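Local atomic coordinates of putative uncharacterized protein (Emericella nidulans, PDB entry 3PGB), a protein that is a copper amine oxidase that carries a topaquinone cofactor and probably oxidises primary amines to aldehydes. Residues T550-S555 with R578-S583; Q598-N603 with G615-P620; F610-G615 with P721-P726. All coordinates share one frame; numbering follows the deposited sequence.

How the contacts relate
All three contacts lie between neighbouring antiparallel strands of the copper amine oxidase domain. Contacts 1 and 2 each join the arms of a beta hairpin, and strands 548-562 and 597-603 pair with each other between them. Contact 3 joins strand 613-619, already used in contact 2, to strand 714-722; the two contacts share Gly615. Contact 2 is well buried and mixes aliphatic packing with a flat amide-guanidinium stack. Contact 1 is only partly buried; backbone bonds, a phenyl ring and aliphatic side chains hold it. Contact 3 is largely buried and relies more on polar side chains, a water and a cation-pi pair. Arg578 of contact 1 salt-bridges Glu612 of contact 3. All three touch the second subunit.

Contact 1. Residues T550-S555 with R578-S583; sequences TIELVS and RSFIHS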
loop_
_atom_site.group_PDB
_atom_site.type_symbol
_atom_site.label_atom_id
_atom_site.label_comp_id
_atom_site.label_asym_id
_atom_site.label_seq_id
_atom_site.Cartn_x
_atom_site.Cartn_y
_atom_site.Cartn_z
ATOM N N THR A 550 -25.921 1.416 8.080
ATOM C CA THR A 550 -25.967 0.042 7.567
ATOM C C THR A 550 -24.696 -0.288 6.788
ATOM O O THR A 550 -24.140 0.577 6.116
ATOM C CB THR A 550 -27.170 -0.180 6.620
ATOM O OG1 THR A 550 -28.376 0.276 7.245
ATOM C CG2 THR A 550 -27.307 -1.660 6.256
ATOM N N ILE A 551 -24.238 -1.534 6.873
ATOM C CA ILE A 551 -23.119 -1.992 6.059
ATOM C C ILE A 551 -23.647 -2.511 4.732
ATOM O O ILE A 551 -24.528 -3.361 4.712
ATOM C CB ILE A 551 -22.324 -3.120 6.734
ATOM C CG1 ILE A 551 -21.671 -2.627 8.031
ATOM C CG2 ILE A 551 -21.283 -3.673 5.776
ATOM C CD1 ILE A 551 -20.824 -1.385 7.886
ATOM N N GLU A 552 -23.122 -1.988 3.627
ATOM C CA GLU A 552 -23.490 -2.475 2.304
ATOM C C GLU A 552 -22.264 -3.099 1.671
ATOM O O GLU A 552 -21.175 -2.524 1.723
ATOM C CB GLU A 552 -24.017 -1.356 1.410
ATOM C CG GLU A 552 -24.587 -1.876 0.087
ATOM C CD GLU A 552 -25.156 -0.785 -0.805
ATOM O OE1 GLU A 552 -25.977 -1.101 -1.697
ATOM O OE2 GLU A 552 -24.786 0.391 -0.623
ATOM N N LEU A 553 -22.453 -4.281 1.090
ATOM C CA LEU A 553 -21.411 -4.950 0.327
ATOM C C LEU A 553 -21.724 -4.734 -1.141
ATOM O O LEU A 553 -22.805 -5.099 -1.613
ATOM C CB LEU A 553 -21.360 -6.445 0.649
ATOM C CG LEU A 553 -21.207 -6.805 2.130
ATOM C CD1 LEU A 553 -21.284 -8.318 2.328
ATOM C CD2 LEU A 553 -19.909 -6.247 2.690
ATOM N N VAL A 554 -20.800 -4.095 -1.844
ATOM C CA VAL A 554 -20.940 -3.873 -3.263
ATOM C C VAL A 554 -19.845 -4.671 -3.908
ATOM O O VAL A 554 -18.660 -4.412 -3.683
ATOM C CB VAL A 554 -20.796 -2.403 -3.643
ATOM C CG1 VAL A 554 -20.871 -2.241 -5.162
ATOM C CG2 VAL A 554 -21.871 -1.590 -2.959
ATOM N N SER A 555 -20.256 -5.639 -4.719
ATOM C CA SER A 555 -19.358 -6.638 -5.240
ATOM C C SER A 555 -19.323 -6.551 -6.759
ATOM O O SER A 555 -20.329 -6.247 -7.388
ATOM C CB SER A 555 -19.842 -8.015 -4.781
ATOM O OG SER A 555 -18.823 -8.686 -4.065
ATOM N N ARG A 578 -25.267 -6.200 -5.031
ATOM C CA ARG A 578 -25.493 -5.416 -3.817
ATOM C C ARG A 578 -26.301 -6.151 -2.763
ATOM O O ARG A 578 -27.299 -6.799 -3.074
ATOM C CB ARG A 578 -26.198 -4.115 -4.150
ATOM C CG ARG A 578 -25.486 -3.317 -5.198
ATOM C CD ARG A 578 -25.694 -1.851 -4.984
ATOM N NE ARG A 578 -25.667 -1.123 -6.238
ATOM C CZ ARG A 578 -25.909 0.176 -6.343
ATOM N NH1 ARG A 578 -26.180 0.899 -5.252
ATOM N NH2 ARG A 578 -25.876 0.754 -7.540
ATOM N N SER A 579 -25.866 -6.023 -1.513
ATOM C CA SER A 579 -26.563 -6.605 -0.380
ATOM C C SER A 579 -26.220 -5.828 0.879
ATOM O O SER A 579 -25.100 -5.332 1.019
ATOM C CB SER A 579 -26.161 -8.073 -0.200
ATOM O OG SER A 579 -24.815 -8.192 0.237
ATOM N N PHE A 580 -27.181 -5.730 1.792
ATOM C CA PHE A 580 -26.944 -5.129 3.097
ATOM C C PHE A 580 -26.747 -6.229 4.131
ATOM O O PHE A 580 -27.436 -7.245 4.087
ATOM C CB PHE A 580 -28.134 -4.267 3.509
ATOM C CG PHE A 580 -28.378 -3.090 2.610
ATOM C CD1 PHE A 580 -27.569 -1.963 2.686
ATOM C CD2 PHE A 580 -29.429 -3.096 1.705
ATOM C CE1 PHE A 580 -27.797 -0.860 1.861
ATOM C CE2 PHE A 580 -29.669 -1.999 0.876
ATOM C CZ PHE A 580 -28.848 -0.878 0.953
ATOM N N ILE A 581 -25.807 -6.039 5.050
ATOM C CA ILE A 581 -25.690 -6.929 6.202
ATOM C C ILE A 581 -26.883 -6.646 7.108
ATOM O O ILE A 581 -27.076 -5.518 7.547
ATOM C CB ILE A 581 -24.367 -6.725 6.964
ATOM C CG1 ILE A 581 -23.195 -7.217 6.115
ATOM C CG2 ILE A 581 -24.389 -7.471 8.298
ATOM C CD1 ILE A 581 -21.843 -7.070 6.783
ATOM N N HIS A 582 -27.701 -7.662 7.357
ATOM C CA HIS A 582 -28.949 -7.479 8.101
ATOM C C HIS A 582 -28.779 -7.655 9.601
ATOM O O HIS A 582 -29.505 -7.045 10.389
ATOM C CB HIS A 582 -30.002 -8.476 7.625
ATOM C CG HIS A 582 -30.410 -8.285 6.202
ATOM N ND1 HIS A 582 -31.031 -7.137 5.756
ATOM C CD2 HIS A 582 -30.302 -9.099 5.127
ATOM C CE1 HIS A 582 -31.280 -7.250 4.464
ATOM N NE2 HIS A 582 -30.848 -8.431 4.057
ATOM N N SER A 583 -27.827 -8.498 9.988
ATOM C CA SER A 583 -27.732 -8.962 11.359
ATOM C C SER A 583 -26.300 -9.335 11.735
ATOM O O SER A 583 -25.460 -9.583 10.869
ATOM C CB SER A 583 -28.688 -10.154 11.541
ATOM O OG SER A 583 -28.034 -11.305 12.053
HETATM O O HOH W 1 -25.601 -3.546 8.244
#
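Glu552 lies against both Phe580 and Arg578 on one face of an antiparallel strand pair. Its CG is anti to the backbone N (chi1 -172°), and the extended chain passes obliquely by the Phe580 ring. The carboxylate carbon CD of Glu552 is 3.8 Å from CE1 of Phe580, with the two planes only 17° apart. The Thr550 side chain crosses that of Phe580 at about a right angle and touches the ring with its methyl. Its CG2 is 3.6 Å from Phe580 CD1. Glu552 OE1 lies at the edge of the Arg578 guanidinium, near its plane. However, OE1 is 4.1 Å from Arg578 NH1, too far for a salt bridge. The opposite charges may still attract weakly; NH1 makes its salt bridge with Glu612.

Ile551 and Ile581 make a separate aliphatic contact. They lie side by side and point the same way, with CG2 of Ile551 3.6 Å from CD1 of Ile581. Leu553 CB rests loosely beside the Ser579 hydroxyl.

The backbone holds these side chains in register. Leu553 N donates to Ser579 O at 2.8 Å. Ser579 N returns a bond to Leu553 O, and Ile581 N donates to Ile551 O. Beside Ile581 a water bridges the two backbones: it accepts from Ile551 N and donates to Ile581 O at 2.6 Å.

Further out, Thr550 OG1 bonds to Gln685 and Gln604. Ile551 also packs on Leu688, a calcium-site residue. Val554 and Arg578 reach Tyr521 and Gly520 of the second subunit. The arrangement is an antiparallel beta hairpin of strands 548-562 and 570-580, within the beta-rich catalytic domain of copper amine oxidases.

Contact 2. Residues Q598-N603 with G615-P620; sequences QLHVVN and GYRILP
Val601 N donates to Tyr616 O at 2.9 Å, and the bond is almost straight (175° at the hydrogen). Tyr616 N returns a bond to Val601 O. Ile618 N donates to Leu599 O.

The side chain of Arg617 bends at chi2 and chi3 and lays its guanidinium flat on the amide of Gln598. The two planes are 3° apart. Gln598 NE2 sits over the centre of the group, 3.4 Å from Arg617 CZ. This is a stack, with no hydrogen bond between the two groups. The amide oxygen is used elsewhere: His600 NE2 donates to Gln598 OE1 at 3.2 Å. Gln598 OE1 lies in the His600 ring plane and receives the N-H on a lone pair. That bond would fix the rotation of the amide against the guanidinium. Leu619 CD1 lies over the opposite guanidinium face, offset toward the rim.

On the other sheet face Ile618 CD1 touches two residues. It lies 3.7 Å from Val601 CG2 and 3.9 Å from Leu599 CD2.

Strand 597-603 has strand 548-562 as its second neighbour, and strand 613-619 has strand 714-722. Val601 and Ile618 also pack on strand 686-698, while His600 meets Tyr521 of the second subunit.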
loop_
_atom_site.group_PDB
_atom_site.type_symbol
_atom_site.label_atom_id
_atom_site.label_comp_id
_atom_site.label_asym_id
_atom_site.label_seq_id
_atom_site.Cartn_x
_atom_site.Cartn_y
_atom_site.Cartn_z
ATOM N N GLN A 598 -16.472 -4.713 -2.318
ATOM C CA GLN A 598 -16.228 -3.474 -1.592
ATOM C C GLN A 598 -17.154 -3.429 -0.381
ATOM O O GLN A 598 -18.296 -3.883 -0.454
ATOM C CB GLN A 598 -16.465 -2.252 -2.486
ATOM C CG GLN A 598 -15.522 -2.143 -3.679
ATOM C CD GLN A 598 -15.703 -0.847 -4.460
ATOM O OE1 GLN A 598 -16.521 -0.002 -4.103
ATOM N NE2 GLN A 598 -14.928 -0.688 -5.529
ATOM N N LEU A 599 -16.650 -2.889 0.725
ATOM C CA LEU A 599 -17.404 -2.791 1.970
ATOM C C LEU A 599 -17.661 -1.326 2.304
ATOM O O LEU A 599 -16.719 -0.545 2.419
ATOM C CB LEU A 599 -16.623 -3.463 3.089
ATOM C CG LEU A 599 -17.347 -3.572 4.423
ATOM C CD1 LEU A 599 -17.091 -4.933 5.073
ATOM C CD2 LEU A 599 -16.924 -2.435 5.323
ATOM N N HIS A 600 -18.936 -0.961 2.438
ATOM C CA HIS A 600 -19.348 0.425 2.653
ATOM C C HIS A 600 -20.107 0.574 3.967
ATOM O O HIS A 600 -20.941 -0.260 4.295
ATOM C CB HIS A 600 -20.278 0.897 1.530
ATOM C CG HIS A 600 -19.701 0.779 0.155
ATOM N ND1 HIS A 600 -20.472 0.910 -0.977
ATOM C CD2 HIS A 600 -18.438 0.547 -0.275
ATOM C CE1 HIS A 600 -19.710 0.772 -2.046
ATOM N NE2 HIS A 600 -18.471 0.545 -1.650
ATOM N N VAL A 601 -19.836 1.646 4.704
ATOM C CA VAL A 601 -20.615 1.977 5.889
ATOM C C VAL A 601 -21.498 3.141 5.494
ATOM O O VAL A 601 -20.998 4.240 5.283
ATOM C CB VAL A 601 -19.723 2.364 7.098
ATOM C CG1 VAL A 601 -20.583 2.663 8.315
ATOM C CG2 VAL A 601 -18.750 1.257 7.411
ATOM N N VAL A 602 -22.801 2.895 5.371
ATOM C CA VAL A 602 -23.723 3.877 4.789
ATOM C C VAL A 602 -24.886 4.220 5.714
ATOM O O VAL A 602 -25.125 3.542 6.713
ATOM C CB VAL A 602 -24.321 3.376 3.449
ATOM C CG1 VAL A 602 -23.231 2.865 2.528
ATOM C CG2 VAL A 602 -25.359 2.299 3.694
ATOM N N ASN A 603 -25.605 5.283 5.370
ATOM C CA ASN A 603 -26.845 5.636 6.049
ATOM C C ASN A 603 -27.974 5.627 5.033
ATOM O O ASN A 603 -28.083 6.533 4.203
ATOM C CB ASN A 603 -26.736 7.002 6.724
ATOM C CG ASN A 603 -27.969 7.352 7.537
ATOM O OD1 ASN A 603 -29.059 6.847 7.281
ATOM N ND2 ASN A 603 -27.800 8.226 8.518
ATOM N N GLY A 615 -22.230 7.356 2.353
ATOM C CA GLY A 615 -21.382 6.568 3.249
ATOM C C GLY A 615 -19.894 6.655 2.983
ATOM O O GLY A 615 -19.426 7.583 2.324
ATOM N N TYR A 616 -19.154 5.682 3.518
ATOM C CA TYR A 616 -17.690 5.631 3.421
ATOM C C TYR A 616 -17.230 4.210 3.112
ATOM O O TYR A 616 -17.644 3.268 3.787
ATOM C CB TYR A 616 -17.055 6.081 4.745
ATOM C CG TYR A 616 -16.765 7.561 4.852
ATOM C CD1 TYR A 616 -17.783 8.475 5.089
ATOM C CD2 TYR A 616 -15.463 8.045 4.738
ATOM C CE1 TYR A 616 -17.515 9.844 5.201
ATOM C CE2 TYR A 616 -15.185 9.406 4.845
ATOM C CZ TYR A 616 -16.214 10.298 5.076
ATOM O OH TYR A 616 -15.952 11.639 5.175
ATOM N N ARG A 617 -16.384 4.049 2.096
ATOM C CA ARG A 617 -15.822 2.738 1.770
ATOM C C ARG A 617 -14.671 2.460 2.713
ATOM O O ARG A 617 -13.879 3.352 2.992
ATOM C CB ARG A 617 -15.344 2.649 0.302
ATOM C CG ARG A 617 -14.247 1.592 0.055
ATOM C CD ARG A 617 -14.449 0.755 -1.193
ATOM N NE ARG A 617 -13.846 1.337 -2.389
ATOM C CZ ARG A 617 -12.933 0.748 -3.167
ATOM N NH1 ARG A 617 -12.464 -0.470 -2.903
ATOM N NH2 ARG A 617 -12.483 1.393 -4.241
ATOM N N ILE A 618 -14.599 1.228 3.209
ATOM C CA ILE A 618 -13.440 0.758 3.948
ATOM C C ILE A 618 -12.694 -0.211 3.038
ATOM O O ILE A 618 -13.276 -1.172 2.537
ATOM C CB ILE A 618 -13.839 0.047 5.259
ATOM C CG1 ILE A 618 -14.656 0.988 6.148
ATOM C CG2 ILE A 618 -12.593 -0.450 5.985
ATOM C CD1 ILE A 618 -15.158 0.356 7.425
ATOM N N LEU A 619 -11.414 0.050 2.805
ATOM C CA LEU A 619 -10.608 -0.817 1.955
ATOM C C LEU A 619 -9.212 -1.004 2.537
ATOM O O LEU A 619 -8.652 -0.071 3.103
ATOM C CB LEU A 619 -10.515 -0.252 0.533
ATOM C CG LEU A 619 -9.882 1.128 0.319
ATOM C CD1 LEU A 619 -9.447 1.275 -1.121
ATOM C CD2 LEU A 619 -10.837 2.254 0.708
ATOM N N PRO A 620 -8.651 -2.216 2.401
ATOM C CA PRO A 620 -7.277 -2.454 2.825
ATOM C C PRO A 620 -6.293 -1.858 1.823
ATOM O O PRO A 620 -5.898 -2.520 0.869
ATOM C CB PRO A 620 -7.180 -3.982 2.848
ATOM C CG PRO A 620 -8.130 -4.422 1.803
ATOM C CD PRO A 620 -9.258 -3.418 1.803
#

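Contact 3. Residues F610-G615 with P721-P726; sequences FGEPRG and PLNYLP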
loop_
_atom_site.group_PDB
_atom_site.type_symbol
_atom_site.label_atom_id
_atom_site.label_comp_id
_atom_site.label_asym_id
_atom_site.label_seq_id
_atom_site.Cartn_x
_atom_site.Cartn_y
_atom_site.Cartn_z
ATOM N N PHE A 610 -29.693 11.291 -5.925
ATOM C CA PHE A 610 -29.852 10.206 -6.907
ATOM C C PHE A 610 -30.286 8.871 -6.297
ATOM O O PHE A 610 -30.179 7.835 -6.947
ATOM C CB PHE A 610 -28.545 10.007 -7.680
ATOM C CG PHE A 610 -27.941 11.288 -8.168
ATOM C CD1 PHE A 610 -26.742 11.756 -7.641
ATOM C CD2 PHE A 610 -28.584 12.042 -9.134
ATOM C CE1 PHE A 610 -26.187 12.952 -8.082
ATOM C CE2 PHE A 610 -28.035 13.234 -9.580
ATOM C CZ PHE A 610 -26.835 13.691 -9.051
ATOM N N GLY A 611 -30.767 8.893 -5.058
ATOM C CA GLY A 611 -31.266 7.685 -4.395
ATOM C C GLY A 611 -30.194 6.755 -3.847
ATOM O O GLY A 611 -30.478 5.635 -3.428
ATOM N N GLU A 612 -28.960 7.231 -3.819
ATOM C CA GLU A 612 -27.846 6.395 -3.440
ATOM C C GLU A 612 -27.454 6.687 -1.979
ATOM O O GLU A 612 -27.182 7.836 -1.624
ATOM C CB GLU A 612 -26.693 6.658 -4.411
ATOM C CG GLU A 612 -25.585 5.648 -4.380
ATOM C CD GLU A 612 -26.001 4.274 -4.856
ATOM O OE1 GLU A 612 -26.610 4.160 -5.941
ATOM O OE2 GLU A 612 -25.686 3.291 -4.148
ATOM N N PRO A 613 -27.445 5.651 -1.119
ATOM C CA PRO A 613 -27.121 5.875 0.293
ATOM C C PRO A 613 -25.735 6.468 0.495
ATOM O O PRO A 613 -24.763 5.952 -0.060
ATOM C CB PRO A 613 -27.194 4.474 0.911
ATOM C CG PRO A 613 -27.213 3.523 -0.226
ATOM C CD PRO A 613 -27.757 4.240 -1.402
ATOM N N ARG A 614 -25.647 7.545 1.273
ATOM C CA ARG A 614 -24.363 8.216 1.525
ATOM C C ARG A 614 -23.541 7.450 2.564
ATOM O O ARG A 614 -24.088 6.945 3.544
ATOM C CB ARG A 614 -24.590 9.656 1.981
ATOM C CG ARG A 614 -25.306 10.533 0.949
ATOM C CD ARG A 614 -25.635 11.925 1.503
ATOM N NE ARG A 614 -24.426 12.620 1.940
ATOM C CZ ARG A 614 -24.396 13.750 2.648
ATOM N NH1 ARG A 614 -23.218 14.276 2.981
ATOM N NH2 ARG A 614 -25.517 14.361 3.027
ATOM N N GLY A 615 -22.230 7.356 2.353
ATOM C CA GLY A 615 -21.382 6.568 3.249
ATOM C C GLY A 615 -19.894 6.655 2.983
ATOM O O GLY A 615 -19.426 7.583 2.324
ATOM N N PRO A 721 -14.675 8.634 1.305
ATOM C CA PRO A 721 -16.068 8.935 0.991
ATOM C C PRO A 721 -16.583 8.122 -0.192
ATOM O O PRO A 721 -15.837 7.870 -1.138
ATOM C CB PRO A 721 -16.033 10.425 0.637
ATOM C CG PRO A 721 -14.907 10.952 1.420
ATOM C CD PRO A 721 -13.871 9.867 1.384
ATOM N N LEU A 722 -17.837 7.693 -0.109
ATOM C CA LEU A 722 -18.462 6.889 -1.150
ATOM C C LEU A 722 -19.882 7.414 -1.348
ATOM O O LEU A 722 -20.723 7.272 -0.462
ATOM C CB LEU A 722 -18.464 5.416 -0.743
ATOM C CG LEU A 722 -18.728 4.373 -1.834
ATOM C CD1 LEU A 722 -20.117 4.542 -2.417
ATOM C CD2 LEU A 722 -17.678 4.443 -2.927
ATOM N N ASN A 723 -20.122 8.038 -2.502
ATOM C CA ASN A 723 -21.371 8.743 -2.796
ATOM C C ASN A 723 -21.811 9.698 -1.685
ATOM O O ASN A 723 -23.001 9.883 -1.454
ATOM C CB ASN A 723 -22.483 7.741 -3.105
ATOM C CG ASN A 723 -22.237 6.982 -4.378
ATOM O OD1 ASN A 723 -21.841 7.557 -5.389
ATOM N ND2 ASN A 723 -22.477 5.678 -4.342
ATOM N N TYR A 724 -20.832 10.317 -1.031
ATOM C CA TYR A 724 -21.046 11.114 0.172
ATOM C C TYR A 724 -21.184 12.586 -0.162
ATOM O O TYR A 724 -22.015 13.295 0.416
ATOM C CB TYR A 724 -19.856 10.918 1.099
ATOM C CG TYR A 724 -20.003 11.537 2.463
ATOM C CD1 TYR A 724 -20.953 11.066 3.361
ATOM C CD2 TYR A 724 -19.160 12.562 2.875
ATOM C CE1 TYR A 724 -21.079 11.621 4.628
ATOM C CE2 TYR A 724 -19.276 13.120 4.131
ATOM C CZ TYR A 724 -20.239 12.644 5.005
ATOM O OH TYR A 724 -20.370 13.196 6.252
ATOM N N LEU A 725 -20.343 13.042 -1.085
ATOM C CA LEU A 725 -20.330 14.434 -1.523
ATOM C C LEU A 725 -20.781 14.516 -2.978
ATOM O O LEU A 725 -20.761 13.511 -3.690
ATOM C CB LEU A 725 -18.913 14.997 -1.385
ATOM C CG LEU A 725 -18.451 15.519 -0.017
ATOM C CD1 LEU A 725 -19.394 15.151 1.108
ATOM C CD2 LEU A 725 -17.025 15.042 0.292
ATOM N N PRO A 726 -21.184 15.719 -3.430
ATOM C CA PRO A 726 -21.519 15.912 -4.840
ATOM C C PRO A 726 -20.350 15.591 -5.767
ATOM O O PRO A 726 -20.572 15.140 -6.888
ATOM C CB PRO A 726 -21.848 17.407 -4.923
ATOM C CG PRO A 726 -22.202 17.798 -3.555
ATOM C CD PRO A 726 -21.347 16.965 -2.663
HETATM O O HOH W 2 -23.768 4.283 -2.142
#
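The end of strand 714-722 pairs with the start of strand 613-619 through one antiparallel hydrogen-bonded pair, Gly615 with Leu722. Leu722 N donates to Gly615 O at 2.9 Å. Gly615 N donates to Leu722 O at 3.2 Å.

After Leu722 the 721-726 segment turns into a loop, and side chains carry the contact. Arg614 bends at chi3 (58°), which brings its guanidinium over one face of the Tyr724 ring. Arg614 CZ is 4.7 Å from the ring centroid, 24° off the normal, a cation-pi contact. The two planes are 49° apart, so the groups are not stacked flat. Arg614 NE also makes a weak hydrogen bond to Tyr724 O at 2.9 Å. The arginine thus meets both the ring and the backbone of one residue.

A water joins two side chains and a backbone carbonyl: it donates to Glu612 OE2 and Pro613 O and accepts from Asn723 ND2 at 2.9 Å. Glu612 OE2 has a stronger partner in Arg578, with which it forms a salt bridge.

The Tyr724 ring also meets that of Tyr616. Asn723 N and Leu725 O bond to His701 and Thr702 of the second subunit. The arrangement is the end of an antiparallel strand pair, where strand 714-722 runs into a loop at the dimer interface, in keeping with the two-subunit assembly of copper amine oxidases.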